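Long-range contacts in DUF5037 domain-containing protein (PDB 4GL6), which is of unknown function and belongs to the DUF5037 family, known here from the bacterium Ruminococcus gnavus: residues Y163-R168 against S224-D228; M84-E89 against I101-I105; L25-Q29 against A39-T43; D49-F54 against R78-K82; Y180-S186 against I209-P214. All blocks are in the same frame, centred on the assembly; numbering follows the deposited sequence.

Contact 1: Y163-R168 against S224-D228; sequences YEEVYR and SDKFD
An apolar packing contact, with Phe227 laid against helix 156-171 at Tyr163, Glu164 and Tyr167, joins the loop after strand 215-220 to that helix, which packs on the mixed sheet. No hydrogen bond crosses it. The far end of the phenyl ring does the work. CE2 of Phe227 lies 3.5 Å from N of Glu164, CZ comes 3.8 Å from O of Tyr163, and CE1 reaches CG of Tyr167 at 3.7 Å. Tyr167 meets the rim of that phenyl, near its plane, and the two rings meet obliquely, planes 58° apart and centroids 5.5 Å apart. Phe227 has CG anti to its own carbonyl carbon (chi1 -67°), and this directs the ring back onto the helix.

One turn further on, the aliphatic part of Arg168 lies on the loop backbone: CD sits 3.6 Å from O of Asp225 and also touches its CB, the two side chains crossing at about a right angle. Their charged groups do not pair, since NE of Arg168 and OD1 of Asp225 are 5.8 Å apart. Glu164 and Lys226 behave alike, OE1 of the first touching CD of the second at 4.1 Å. Within the loop, OG of Ser224 donates to O of Lys226. Behind the contact, the tyrosine hydroxyls turn inward, Tyr163 to Glu159 and Tyr167 to O of Leu176.

Helix 156-171 connects the adjacent parallel strands 140-147 and 175-182, and Phe227 therefore packs on the helix of a beta-alpha-beta crossover.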
# COMPACT_ATOMS: atom_id res chain seq x y z
N TYR A 163 6.36 3.91 16.53
CA TYR A 163 6.03 4.41 15.20
C TYR A 163 7.02 5.49 14.80
O TYR A 163 7.58 5.43 13.70
CB TYR A 163 4.56 4.89 15.10
CG TYR A 163 3.50 3.87 15.52
CD1 TYR A 163 3.73 2.49 15.44
CD2 TYR A 163 2.23 4.30 15.92
CE1 TYR A 163 2.75 1.58 15.81
CE2 TYR A 163 1.24 3.39 16.27
CZ TYR A 163 1.51 2.03 16.22
OH TYR A 163 0.56 1.10 16.58
N GLU A 164 7.27 6.44 15.71
CA GLU A 164 8.29 7.50 15.53
C GLU A 164 9.65 6.89 15.09
O GLU A 164 10.26 7.36 14.13
CB GLU A 164 8.41 8.31 16.84
CG GLU A 164 9.10 9.67 16.80
CD GLU A 164 8.87 10.46 18.11
OE1 GLU A 164 8.30 11.58 18.10
OE2 GLU A 164 9.18 9.91 19.19
N GLU A 165 10.06 5.80 15.74
CA GLU A 165 11.30 5.08 15.39
C GLU A 165 11.28 4.48 13.99
O GLU A 165 12.29 4.57 13.27
CB GLU A 165 11.68 4.02 16.46
CG GLU A 165 12.81 3.07 16.01
CD GLU A 165 13.61 2.38 17.11
OE1 GLU A 165 13.36 2.60 18.32
OE2 GLU A 165 14.55 1.63 16.73
N VAL A 166 10.17 3.84 13.61
CA VAL A 166 10.06 3.26 12.25
C VAL A 166 10.18 4.37 11.19
O VAL A 166 11.03 4.31 10.29
CB VAL A 166 8.74 2.48 12.07
CG1 VAL A 166 8.54 2.05 10.63
CG2 VAL A 166 8.72 1.27 12.99
N TYR A 167 9.38 5.42 11.35
CA TYR A 167 9.38 6.55 10.41
C TYR A 167 10.68 7.36 10.37
O TYR A 167 11.12 7.78 9.30
CB TYR A 167 8.10 7.41 10.57
CG TYR A 167 6.91 6.82 9.82
CD1 TYR A 167 6.32 5.62 10.23
CD2 TYR A 167 6.39 7.44 8.68
CE1 TYR A 167 5.24 5.07 9.54
CE2 TYR A 167 5.30 6.90 7.99
CZ TYR A 167 4.73 5.71 8.42
OH TYR A 167 3.67 5.19 7.73
N ARG A 168 11.34 7.54 11.51
CA ARG A 168 12.61 8.27 11.54
C ARG A 168 13.83 7.43 11.10
O ARG A 168 14.59 7.83 10.22
CB ARG A 168 12.87 8.80 12.95
CG ARG A 168 14.14 9.64 13.09
CD ARG A 168 14.44 9.99 14.54
NE ARG A 168 14.62 8.81 15.40
CZ ARG A 168 13.82 8.41 16.41
NH1 ARG A 168 12.74 9.10 16.80
NH2 ARG A 168 14.14 7.29 17.07
N SER A 224 12.83 16.03 8.81
CA SER A 224 12.27 16.14 10.15
C SER A 224 12.38 14.78 10.83
O SER A 224 12.15 13.75 10.21
CB SER A 224 10.81 16.56 10.05
OG SER A 224 10.24 16.74 11.32
N ASP A 225 12.75 14.78 12.11
CA ASP A 225 12.89 13.55 12.90
C ASP A 225 11.65 13.19 13.71
O ASP A 225 11.62 12.14 14.34
CB ASP A 225 14.14 13.64 13.79
CG ASP A 225 15.45 13.66 12.98
OD1 ASP A 225 15.47 13.23 11.79
OD2 ASP A 225 16.48 14.08 13.53
N LYS A 226 10.62 14.03 13.63
CA LYS A 226 9.36 13.87 14.38
C LYS A 226 8.17 14.00 13.45
O LYS A 226 8.29 14.54 12.36
CB LYS A 226 9.26 14.96 15.46
CG LYS A 226 10.46 14.97 16.41
CD LYS A 226 10.07 15.28 17.85
CE LYS A 226 11.25 15.14 18.79
NZ LYS A 226 10.80 15.27 20.20
N PHE A 227 7.02 13.47 13.90
CA PHE A 227 5.76 13.60 13.17
C PHE A 227 5.24 15.00 13.37
O PHE A 227 5.60 15.67 14.34
CB PHE A 227 4.67 12.66 13.72
CG PHE A 227 4.95 11.21 13.51
CD1 PHE A 227 5.03 10.68 12.21
CD2 PHE A 227 5.05 10.33 14.59
CE1 PHE A 227 5.27 9.33 12.00
CE2 PHE A 227 5.28 8.97 14.38
CZ PHE A 227 5.39 8.47 13.08
N ASP A 228 4.35 15.44 12.48
CA ASP A 228 3.73 16.76 12.62
C ASP A 228 2.78 16.83 13.83
O ASP A 228 2.56 17.91 14.38
CB ASP A 228 2.99 17.22 11.34
CG ASP A 228 3.92 17.85 10.30
OD1 ASP A 228 5.17 17.74 10.38
OD2 ASP A 228 3.38 18.49 9.38

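Contact 2: M84-E89 against I101-I105; sequences MESMIE and IQGDI
Glu85 of helix 75-95 reaches across to strand 99-104, where its OE2 accepts the backbone N-H of Gly103 at 2.9 Å and 160°, through the anti lone pair. The chain of Glu85 leaves with CG anti to the carbonyl carbon (chi1 -71°) and then runs extended, which carries CG past O of Ile101, 3.4 Å away, and brings the carboxylate to the strand. The same OE2 forms a salt bridge with Arg78, so one oxygen serves a backbone amide and a guanidinium together. With an alanine here, Arg78 would probably lose one of its two acidic partners and the Gly103 amide its acceptor.

Ile101 divides its branches between two helix residues. CG2 packs on CG of Glu85, whereas CD1 at the end of the other branch meets CB of Glu89 at 3.4 Å; the carboxylate of Glu89 goes on to the hydroxyl of Tyr99. Selenomethionine Met84 is fully extended, and its CB touches CD1 of Ile105 at 3.9 Å while the selenium lies beside the same isoleucine. Ile88 fills in behind, against Ala142 and Val144.

The segments' N-to-C directions differ by 138°, the arrangement of a helix packed on the outermost strand of a mixed alpha/beta sheet.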
# COMPACT_ATOMS: atom_id res chain seq x y z
N MSE A 84 7.76 -1.66 3.13
CA MSE A 84 7.18 -0.60 3.98
C MSE A 84 6.26 -1.26 5.05
O MSE A 84 6.36 -0.96 6.24
CB MSE A 84 6.43 0.45 3.15
CG MSE A 84 6.16 1.74 3.91
SE MSE A 84 4.86 2.85 3.02
CE MSE A 84 4.83 4.42 4.17
N GLU A 85 5.42 -2.18 4.59
CA GLU A 85 4.55 -2.98 5.45
C GLU A 85 5.34 -3.74 6.51
O GLU A 85 5.00 -3.71 7.69
CB GLU A 85 3.74 -3.96 4.59
CG GLU A 85 2.68 -3.26 3.74
CD GLU A 85 2.09 -4.10 2.63
OE1 GLU A 85 2.29 -5.33 2.58
OE2 GLU A 85 1.42 -3.50 1.76
N SER A 86 6.42 -4.38 6.08
CA SER A 86 7.26 -5.17 6.97
C SER A 86 7.86 -4.33 8.11
O SER A 86 7.80 -4.71 9.28
CB SER A 86 8.37 -5.85 6.16
OG SER A 86 9.09 -6.74 6.98
N MSE A 87 8.44 -3.18 7.75
CA MSE A 87 9.05 -2.24 8.71
C MSE A 87 8.02 -1.66 9.71
O MSE A 87 8.33 -1.48 10.89
CB MSE A 87 9.82 -1.13 7.97
CG MSE A 87 11.10 -1.60 7.28
SE MSE A 87 12.01 -0.18 6.19
CE MSE A 87 11.16 -0.46 4.46
N ILE A 88 6.81 -1.39 9.24
CA ILE A 88 5.74 -0.93 10.12
C ILE A 88 5.27 -2.09 11.02
O ILE A 88 5.07 -1.89 12.22
CB ILE A 88 4.59 -0.30 9.34
CG1 ILE A 88 5.10 0.98 8.66
CG2 ILE A 88 3.44 0.07 10.28
CD1 ILE A 88 4.11 1.61 7.72
N GLU A 89 5.15 -3.30 10.45
CA GLU A 89 4.71 -4.48 11.20
C GLU A 89 5.58 -4.78 12.42
O GLU A 89 5.05 -5.22 13.44
CB GLU A 89 4.55 -5.72 10.30
CG GLU A 89 3.78 -6.86 10.98
CD GLU A 89 3.30 -7.95 10.03
OE1 GLU A 89 3.62 -7.94 8.82
OE2 GLU A 89 2.57 -8.85 10.50
N ILE A 101 -1.87 -4.12 7.41
CA ILE A 101 -0.99 -3.02 7.07
C ILE A 101 -0.97 -2.93 5.55
O ILE A 101 -0.50 -3.84 4.88
CB ILE A 101 0.43 -3.25 7.60
CG1 ILE A 101 0.40 -3.48 9.13
CG2 ILE A 101 1.32 -2.08 7.22
CD1 ILE A 101 1.72 -3.95 9.70
N GLN A 102 -1.47 -1.81 5.02
CA GLN A 102 -1.53 -1.58 3.57
C GLN A 102 -0.54 -0.48 3.15
O GLN A 102 -0.72 0.69 3.48
CB GLN A 102 -2.93 -1.17 3.19
CG GLN A 102 -3.19 -1.15 1.69
CD GLN A 102 -4.48 -0.46 1.37
OE1 GLN A 102 -4.60 0.76 1.54
NE2 GLN A 102 -5.44 -1.20 0.88
N GLY A 103 0.49 -0.87 2.41
CA GLY A 103 1.48 0.08 1.89
C GLY A 103 0.97 0.70 0.61
O GLY A 103 0.44 -0.01 -0.23
N ASP A 104 1.14 2.02 0.48
CA ASP A 104 0.68 2.81 -0.67
C ASP A 104 1.85 3.61 -1.24
O ASP A 104 2.04 4.78 -0.89
CB ASP A 104 -0.49 3.70 -0.21
CG ASP A 104 -1.11 4.54 -1.33
OD1 ASP A 104 -0.96 4.25 -2.54
OD2 ASP A 104 -1.79 5.51 -0.96
N ILE A 105 2.63 2.95 -2.08
CA ILE A 105 3.81 3.51 -2.74
C ILE A 105 3.51 3.58 -4.23
O ILE A 105 3.16 2.59 -4.81
CB ILE A 105 5.05 2.65 -2.48
CG1 ILE A 105 5.43 2.74 -0.99
CG2 ILE A 105 6.24 3.11 -3.33
CD1 ILE A 105 6.47 1.75 -0.53

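Contact 3: L25-Q29 against A39-T43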
# COMPACT_ATOMS: atom_id res chain seq x y z
N LEU A 25 -7.00 -10.99 -9.54
CA LEU A 25 -8.27 -11.08 -8.78
C LEU A 25 -9.42 -10.45 -9.55
O LEU A 25 -10.53 -10.96 -9.54
CB LEU A 25 -8.14 -10.45 -7.39
CG LEU A 25 -7.10 -11.10 -6.46
CD1 LEU A 25 -7.02 -10.31 -5.17
CD2 LEU A 25 -7.41 -12.57 -6.17
N SER A 26 -9.15 -9.34 -10.22
CA SER A 26 -10.15 -8.63 -11.05
C SER A 26 -9.47 -7.58 -11.91
O SER A 26 -8.29 -7.23 -11.70
CB SER A 26 -11.19 -7.93 -10.18
OG SER A 26 -10.59 -6.93 -9.36
N TRP A 27 -10.21 -7.09 -12.89
CA TRP A 27 -9.71 -6.02 -13.72
C TRP A 27 -10.80 -5.15 -14.21
O TRP A 27 -11.94 -5.57 -14.40
CB TRP A 27 -8.77 -6.48 -14.83
CG TRP A 27 -9.34 -7.37 -15.88
CD1 TRP A 27 -9.21 -8.75 -15.97
CD2 TRP A 27 -10.10 -6.98 -17.06
NE1 TRP A 27 -9.83 -9.22 -17.09
CE2 TRP A 27 -10.39 -8.22 -17.78
CE3 TRP A 27 -10.57 -5.78 -17.57
CZ2 TRP A 27 -11.11 -8.24 -18.96
CZ3 TRP A 27 -11.30 -5.80 -18.77
CH2 TRP A 27 -11.56 -7.01 -19.44
N ASN A 28 -10.38 -3.94 -14.51
CA ASN A 28 -11.22 -2.83 -14.80
C ASN A 28 -10.74 -2.12 -16.08
O ASN A 28 -9.53 -1.97 -16.27
CB ASN A 28 -11.07 -1.97 -13.53
CG ASN A 28 -11.81 -0.69 -13.60
OD1 ASN A 28 -12.87 -0.58 -14.24
ND2 ASN A 28 -11.27 0.31 -12.92
N GLN A 29 -11.66 -1.74 -16.97
CA GLN A 29 -11.32 -1.03 -18.22
C GLN A 29 -12.30 0.09 -18.43
O GLN A 29 -13.27 -0.07 -19.17
CB GLN A 29 -11.28 -1.97 -19.44
CG GLN A 29 -10.71 -1.30 -20.70
CD GLN A 29 -10.76 -2.17 -21.93
OE1 GLN A 29 -11.64 -3.02 -22.08
NE2 GLN A 29 -9.83 -1.93 -22.85
N ALA A 39 -6.84 1.76 -21.41
CA ALA A 39 -5.98 1.02 -20.49
C ALA A 39 -6.78 0.05 -19.60
O ALA A 39 -7.93 0.35 -19.23
CB ALA A 39 -5.19 1.99 -19.62
N ILE A 40 -6.18 -1.11 -19.31
CA ILE A 40 -6.75 -2.13 -18.44
C ILE A 40 -6.03 -2.04 -17.11
O ILE A 40 -4.79 -2.18 -17.06
CB ILE A 40 -6.57 -3.56 -18.99
CG1 ILE A 40 -7.25 -3.73 -20.34
CG2 ILE A 40 -7.17 -4.59 -18.03
CD1 ILE A 40 -6.95 -5.07 -20.99
N TYR A 41 -6.79 -1.83 -16.03
CA TYR A 41 -6.27 -1.73 -14.65
C TYR A 41 -6.62 -3.04 -13.92
O TYR A 41 -7.77 -3.29 -13.62
CB TYR A 41 -6.80 -0.47 -13.94
CG TYR A 41 -6.42 0.82 -14.66
CD1 TYR A 41 -5.19 1.44 -14.42
CD2 TYR A 41 -7.29 1.42 -15.60
CE1 TYR A 41 -4.84 2.62 -15.08
CE2 TYR A 41 -6.95 2.60 -16.27
CZ TYR A 41 -5.72 3.19 -16.01
OH TYR A 41 -5.38 4.35 -16.68
N ALA A 42 -5.60 -3.84 -13.63
CA ALA A 42 -5.73 -5.16 -13.04
C ALA A 42 -5.26 -5.23 -11.58
O ALA A 42 -4.13 -4.84 -11.29
CB ALA A 42 -4.87 -6.13 -13.86
N THR A 43 -6.11 -5.76 -10.68
CA THR A 43 -5.75 -6.01 -9.28
C THR A 43 -5.17 -7.42 -9.22
O THR A 43 -5.89 -8.40 -9.45
CB THR A 43 -6.97 -5.88 -8.35
OG1 THR A 43 -7.37 -4.51 -8.37
CG2 THR A 43 -6.64 -6.30 -6.92
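Backbone hydrogen bonds come first here: N of Asn28 to O of Tyr41, N of Tyr41 to O of Asn28 and N of Thr43 to O of Ser26, each 2.8 Å long. They set two hydrogen-bonded antiparallel pairs, Ser26 with Thr43 and Asn28 with Tyr41, on either side of the non-hydrogen-bonded pair Trp27 and Ala42. At the far end O of Thr43 takes N of Leu25 at 2.8 Å and, more weakly, N of Ser26 at 3.5 Å. Two residues facing one make a classic beta bulge.

Side chains follow from that pairing. Trp27 has CG between its backbone N and carbonyl carbon (chi1 64°), which lays the indole diagonally toward Ile40, whose CG2 lies 3.6 Å from CE3 of the ring; CB of Trp27 rests against CB of Ala42. The other branch of Ile40 runs by the amide of Gln29, CG1 to NE2 being 4.0 Å. An alanine in place of Ile40 is likely to open a gap beside the indole and remove the apolar neighbour of the Gln29 amide.

Further out, NE2 of Gln29 is held by O of Gly38 and OD1 of Asn37 in the connecting loop. Ile6 and Ile10 of helix 6-18 cover Trp27, Ile40 and Ala42, and strand 54-59 pairs with the far edge of 40-46. Backbone bonds fix the register, while apolar contact with helix 6-18 covers part of the Trp27-Ala42 face.

Contact 4: D49-F54 against R78-K82; sequences DPKHPF and RLLAK
A salt-bridge network ties the loop between strands 40-46 and 54-59 to helix 75-95, with one oxygen of Asp49 facing both Arg78 and Lys82. OD2 accepts from NH2 of Arg78 at 2.8 Å and 161°. The acceptor lies in the guanidinium plane, but the donor approaches on the syn side, 32° out of the carboxylate plane. The Lys82 chain runs head-on to that of Asp49, and its NZ stands 3.6 Å from the same OD2, a looser pairing.

Both flat sides of the guanidinium have neighbours. CB of His52 lies over one face, toward its rim and 3.3 Å from NH2, and backbone N of Lys82 is above the centre of the other. Bending of Arg78 at chi2 (57°) turns the chain from the helix toward the loop, so that CG packs 3.7 Å from CD1 of Phe54 while CB touches CB of that phenylalanine. The salt bridge therefore has an apolar stem beneath it.

Shared with Glu85 as well, the buried guanidinium has its charge balanced and its orientation probably fixed by two acids. The loop itself is shaped by a type I turn from Asp49 to His52, and the His52 ring meets that of Tyr100. This is a buried arginine shared between acids of different elements, joining the loop of the N-terminal antiparallel sheet to the helix packed on the mixed sheet.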
# COMPACT_ATOMS: atom_id res chain seq x y z
N ASP A 49 2.23 -14.16 -1.65
CA ASP A 49 1.80 -13.01 -0.80
C ASP A 49 0.33 -12.71 -1.12
O ASP A 49 -0.04 -11.59 -1.44
CB ASP A 49 2.73 -11.81 -1.09
CG ASP A 49 2.65 -10.71 -0.04
OD1 ASP A 49 1.94 -10.83 0.99
OD2 ASP A 49 3.36 -9.72 -0.27
N PRO A 50 -0.52 -13.73 -0.97
CA PRO A 50 -1.90 -13.64 -1.43
C PRO A 50 -2.84 -12.66 -0.76
O PRO A 50 -3.89 -12.38 -1.33
CB PRO A 50 -2.41 -15.07 -1.21
CG PRO A 50 -1.70 -15.51 0.02
CD PRO A 50 -0.35 -14.84 -0.01
N LYS A 51 -2.50 -12.14 0.43
CA LYS A 51 -3.39 -11.22 1.14
C LYS A 51 -3.19 -9.74 0.75
O LYS A 51 -4.02 -8.93 1.13
CB LYS A 51 -3.22 -11.36 2.65
CG LYS A 51 -3.42 -12.76 3.24
CD LYS A 51 -4.88 -13.19 3.37
CE LYS A 51 -4.98 -14.55 4.08
NZ LYS A 51 -6.35 -14.91 4.53
N HIS A 52 -2.13 -9.40 -0.00
CA HIS A 52 -1.80 -8.00 -0.36
C HIS A 52 -1.76 -7.70 -1.84
O HIS A 52 -0.69 -7.81 -2.49
CB HIS A 52 -0.48 -7.63 0.26
CG HIS A 52 -0.54 -7.60 1.74
ND1 HIS A 52 -0.98 -6.51 2.41
CD2 HIS A 52 -0.26 -8.57 2.69
CE1 HIS A 52 -0.94 -6.77 3.72
NE2 HIS A 52 -0.50 -8.03 3.89
N PRO A 53 -2.91 -7.28 -2.39
CA PRO A 53 -2.95 -7.05 -3.84
C PRO A 53 -2.22 -5.80 -4.31
O PRO A 53 -1.92 -4.91 -3.53
CB PRO A 53 -4.44 -6.94 -4.13
CG PRO A 53 -5.04 -6.47 -2.86
CD PRO A 53 -4.20 -6.97 -1.75
N PHE A 54 -1.91 -5.78 -5.61
CA PHE A 54 -1.26 -4.63 -6.27
C PHE A 54 -1.85 -4.40 -7.65
O PHE A 54 -2.30 -5.35 -8.28
CB PHE A 54 0.24 -4.82 -6.36
CG PHE A 54 0.68 -5.97 -7.22
CD1 PHE A 54 0.70 -7.27 -6.70
CD2 PHE A 54 1.14 -5.75 -8.53
CE1 PHE A 54 1.12 -8.33 -7.49
CE2 PHE A 54 1.57 -6.81 -9.32
CZ PHE A 54 1.57 -8.10 -8.80
N ARG A 78 5.03 -2.94 -5.81
CA ARG A 78 4.53 -3.88 -4.79
C ARG A 78 5.63 -4.35 -3.84
O ARG A 78 5.40 -4.43 -2.63
CB ARG A 78 3.83 -5.10 -5.41
CG ARG A 78 3.49 -6.26 -4.46
CD ARG A 78 2.61 -5.79 -3.31
NE ARG A 78 2.81 -6.58 -2.10
CZ ARG A 78 2.47 -6.19 -0.86
NH1 ARG A 78 1.93 -5.01 -0.62
NH2 ARG A 78 2.71 -7.00 0.16
N LEU A 79 6.79 -4.67 -4.39
CA LEU A 79 7.92 -5.09 -3.59
C LEU A 79 8.35 -3.98 -2.61
O LEU A 79 8.75 -4.29 -1.48
CB LEU A 79 9.10 -5.51 -4.47
CG LEU A 79 8.89 -6.71 -5.39
CD1 LEU A 79 10.10 -6.85 -6.33
CD2 LEU A 79 8.66 -7.98 -4.59
N LEU A 80 8.27 -2.71 -3.05
CA LEU A 80 8.59 -1.58 -2.17
C LEU A 80 7.51 -1.47 -1.05
O LEU A 80 7.86 -1.30 0.11
CB LEU A 80 8.78 -0.27 -2.96
CG LEU A 80 10.07 -0.08 -3.79
CD1 LEU A 80 9.98 1.16 -4.68
CD2 LEU A 80 11.33 0.03 -2.93
N ALA A 81 6.24 -1.63 -1.41
CA ALA A 81 5.13 -1.67 -0.44
C ALA A 81 5.31 -2.79 0.57
O ALA A 81 5.11 -2.57 1.76
CB ALA A 81 3.75 -1.82 -1.12
N LYS A 82 5.70 -3.98 0.10
CA LYS A 82 5.95 -5.14 0.99
C LYS A 82 6.98 -4.80 2.09
O LYS A 82 6.79 -5.16 3.27
CB LYS A 82 6.39 -6.38 0.17
CG LYS A 82 6.58 -7.70 0.94
CD LYS A 82 6.90 -8.86 -0.01
CE LYS A 82 7.27 -10.14 0.74
NZ LYS A 82 6.22 -10.57 1.70

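Contact 5: Y180-S186 against I209-P214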
# COMPACT_ATOMS: atom_id res chain seq x y z
N TYR A 180 -6.04 3.21 11.96
CA TYR A 180 -7.47 3.09 12.28
C TYR A 180 -7.62 2.06 13.38
O TYR A 180 -7.10 0.94 13.24
CB TYR A 180 -8.26 2.64 11.05
CG TYR A 180 -8.41 3.68 9.97
CD1 TYR A 180 -7.43 3.87 9.01
CD2 TYR A 180 -9.59 4.45 9.87
CE1 TYR A 180 -7.59 4.82 8.00
CE2 TYR A 180 -9.75 5.40 8.86
CZ TYR A 180 -8.74 5.58 7.93
OH TYR A 180 -8.88 6.49 6.93
N TYR A 181 -8.27 2.43 14.49
CA TYR A 181 -8.56 1.52 15.62
C TYR A 181 -10.03 1.08 15.51
O TYR A 181 -10.93 1.69 16.10
CB TYR A 181 -8.26 2.19 16.94
CG TYR A 181 -6.79 2.52 17.11
CD1 TYR A 181 -6.27 3.75 16.69
CD2 TYR A 181 -5.91 1.61 17.68
CE1 TYR A 181 -4.92 4.06 16.85
CE2 TYR A 181 -4.55 1.91 17.83
CZ TYR A 181 -4.06 3.14 17.43
OH TYR A 181 -2.71 3.43 17.59
N LEU A 182 -10.25 0.04 14.71
CA LEU A 182 -11.59 -0.48 14.42
C LEU A 182 -12.09 -1.46 15.47
O LEU A 182 -11.31 -2.18 16.10
CB LEU A 182 -11.57 -1.23 13.08
CG LEU A 182 -11.07 -0.50 11.83
CD1 LEU A 182 -11.14 -1.47 10.67
CD2 LEU A 182 -11.93 0.72 11.54
N ASP A 183 -13.41 -1.50 15.65
CA ASP A 183 -14.03 -2.48 16.54
C ASP A 183 -13.90 -3.84 15.82
O ASP A 183 -13.77 -3.88 14.57
CB ASP A 183 -15.48 -2.10 16.90
CG ASP A 183 -16.44 -2.19 15.72
OD1 ASP A 183 -16.98 -3.30 15.42
OD2 ASP A 183 -16.66 -1.13 15.09
N HIS A 184 -13.97 -4.92 16.60
CA HIS A 184 -13.79 -6.29 16.09
C HIS A 184 -14.59 -6.63 14.85
O HIS A 184 -14.02 -6.99 13.82
CB HIS A 184 -14.01 -7.32 17.21
CG HIS A 184 -13.75 -8.75 16.78
ND1 HIS A 184 -12.53 -9.20 16.43
CD2 HIS A 184 -14.62 -9.85 16.67
CE1 HIS A 184 -12.61 -10.52 16.10
NE2 HIS A 184 -13.90 -10.90 16.26
N LYS A 185 -15.91 -6.49 14.92
CA LYS A 185 -16.76 -6.83 13.77
C LYS A 185 -16.44 -5.95 12.54
O LYS A 185 -16.36 -6.45 11.42
CB LYS A 185 -18.25 -6.86 14.17
CG LYS A 185 -18.54 -7.94 15.23
CD LYS A 185 -20.02 -8.21 15.49
CE LYS A 185 -20.20 -9.31 16.52
NZ LYS A 185 -21.61 -9.74 16.66
N SER A 186 -16.21 -4.66 12.76
CA SER A 186 -15.80 -3.76 11.67
C SER A 186 -14.52 -4.20 11.03
O SER A 186 -14.40 -4.19 9.80
CB SER A 186 -15.62 -2.31 12.12
OG SER A 186 -16.85 -1.66 12.06
N ILE A 209 -17.80 1.21 6.40
CA ILE A 209 -17.37 0.45 7.59
C ILE A 209 -16.42 1.27 8.45
O ILE A 209 -16.57 1.30 9.67
CB ILE A 209 -16.66 -0.85 7.23
CG1 ILE A 209 -17.63 -1.83 6.58
CG2 ILE A 209 -16.05 -1.50 8.47
CD1 ILE A 209 -16.93 -2.89 5.75
N ILE A 210 -15.45 1.93 7.82
CA ILE A 210 -14.46 2.71 8.56
C ILE A 210 -14.90 4.11 8.98
O ILE A 210 -14.22 4.70 9.81
CB ILE A 210 -13.08 2.76 7.85
CG1 ILE A 210 -13.08 3.76 6.68
CG2 ILE A 210 -12.65 1.35 7.45
CD1 ILE A 210 -11.78 3.80 5.89
N GLU A 211 -16.00 4.65 8.42
CA GLU A 211 -16.49 6.00 8.76
C GLU A 211 -16.79 6.14 10.24
O GLU A 211 -17.46 5.29 10.80
CB GLU A 211 -17.79 6.35 8.00
CG GLU A 211 -18.24 7.82 8.01
CD GLU A 211 -17.85 8.60 6.74
OE1 GLU A 211 -18.15 8.15 5.61
OE2 GLU A 211 -17.27 9.71 6.86
N GLY A 212 -16.28 7.21 10.87
CA GLY A 212 -16.52 7.49 12.28
C GLY A 212 -15.62 6.76 13.25
O GLY A 212 -15.51 7.18 14.39
N GLN A 213 -14.99 5.67 12.82
CA GLN A 213 -14.05 4.90 13.66
C GLN A 213 -12.85 5.81 13.98
O GLN A 213 -12.42 6.59 13.11
CB GLN A 213 -13.57 3.64 12.93
CG GLN A 213 -14.65 2.60 12.60
CD GLN A 213 -15.09 1.73 13.76
OE1 GLN A 213 -14.49 1.69 14.83
NE2 GLN A 213 -16.13 0.99 13.52
N PRO A 214 -12.30 5.72 15.20
CA PRO A 214 -11.18 6.58 15.56
C PRO A 214 -9.92 6.23 14.78
O PRO A 214 -9.61 5.05 14.61
CB PRO A 214 -10.97 6.29 17.05
CG PRO A 214 -11.48 4.92 17.25
CD PRO A 214 -12.63 4.77 16.29
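The ring of Tyr180 meets CD1 of Ile210 obliquely, CE2 lying 3.9 Å from that methyl, and also stacks with Tyr145 and Tyr215. The Tyr181 ring has O of Pro214 at its edge, near its plane; that oxygen accepts N of Tyr181 at 2.9 Å and 167°, and the prolyl CG lies 4.2 Å from CB of Tyr181. The third flat pair is polar: the amide of Gln213 and the carboxylate of Asp183 are turned 36° apart, and NE2 of the first gives a 2.7 Å hydrogen bond to OD2 of the second.

Asp183 is the N-cap of helix 184-194, where strand 175-182 turns into the helix. Its OD1 accepts N of Ser186 from above the carboxylate plane, and OG of Ser186 donates to OD2 as well, so that oxygen has two donors. Gln213 also makes a weak hydrogen bond, OE1 accepting from N of Asp183 at 3.5 Å. A bend at chi2 (-78°) folds the glutamine to reach the cap, while its CG packs against CD2 of Leu182 at 3.5 Å.

Ile210 to Gln213 is a type II turn with Gly212 at positive phi, ending helix 204-210 and leading into strand 215-220. CG2 of Ile209 lies against O and OG of Ser186.

Helix 75-95 links contacts 2 and 4, whose centres are 9 Å apart: NH1 of Arg78 in contact 4 and OE2 of Glu85 in contact 2 lie 2.9 Å apart in a salt bridge. Contact 2 also touches contact 1, with OH of Tyr167 lying 3.6 Å from CD1 of Ile88. Contact 5 is nested in the chain between the segments of contact 1, and OH of Tyr163 and OH of Tyr181 come within 4.1 Å, without a bond. Contact 3, its centre about 35 Å from that of contact 1, meets contact 4 through Thr43 and Pro53. No active site is known; glycerol molecules lie near Asn28, His52 and Glu89, probably from the crystallisation liquor.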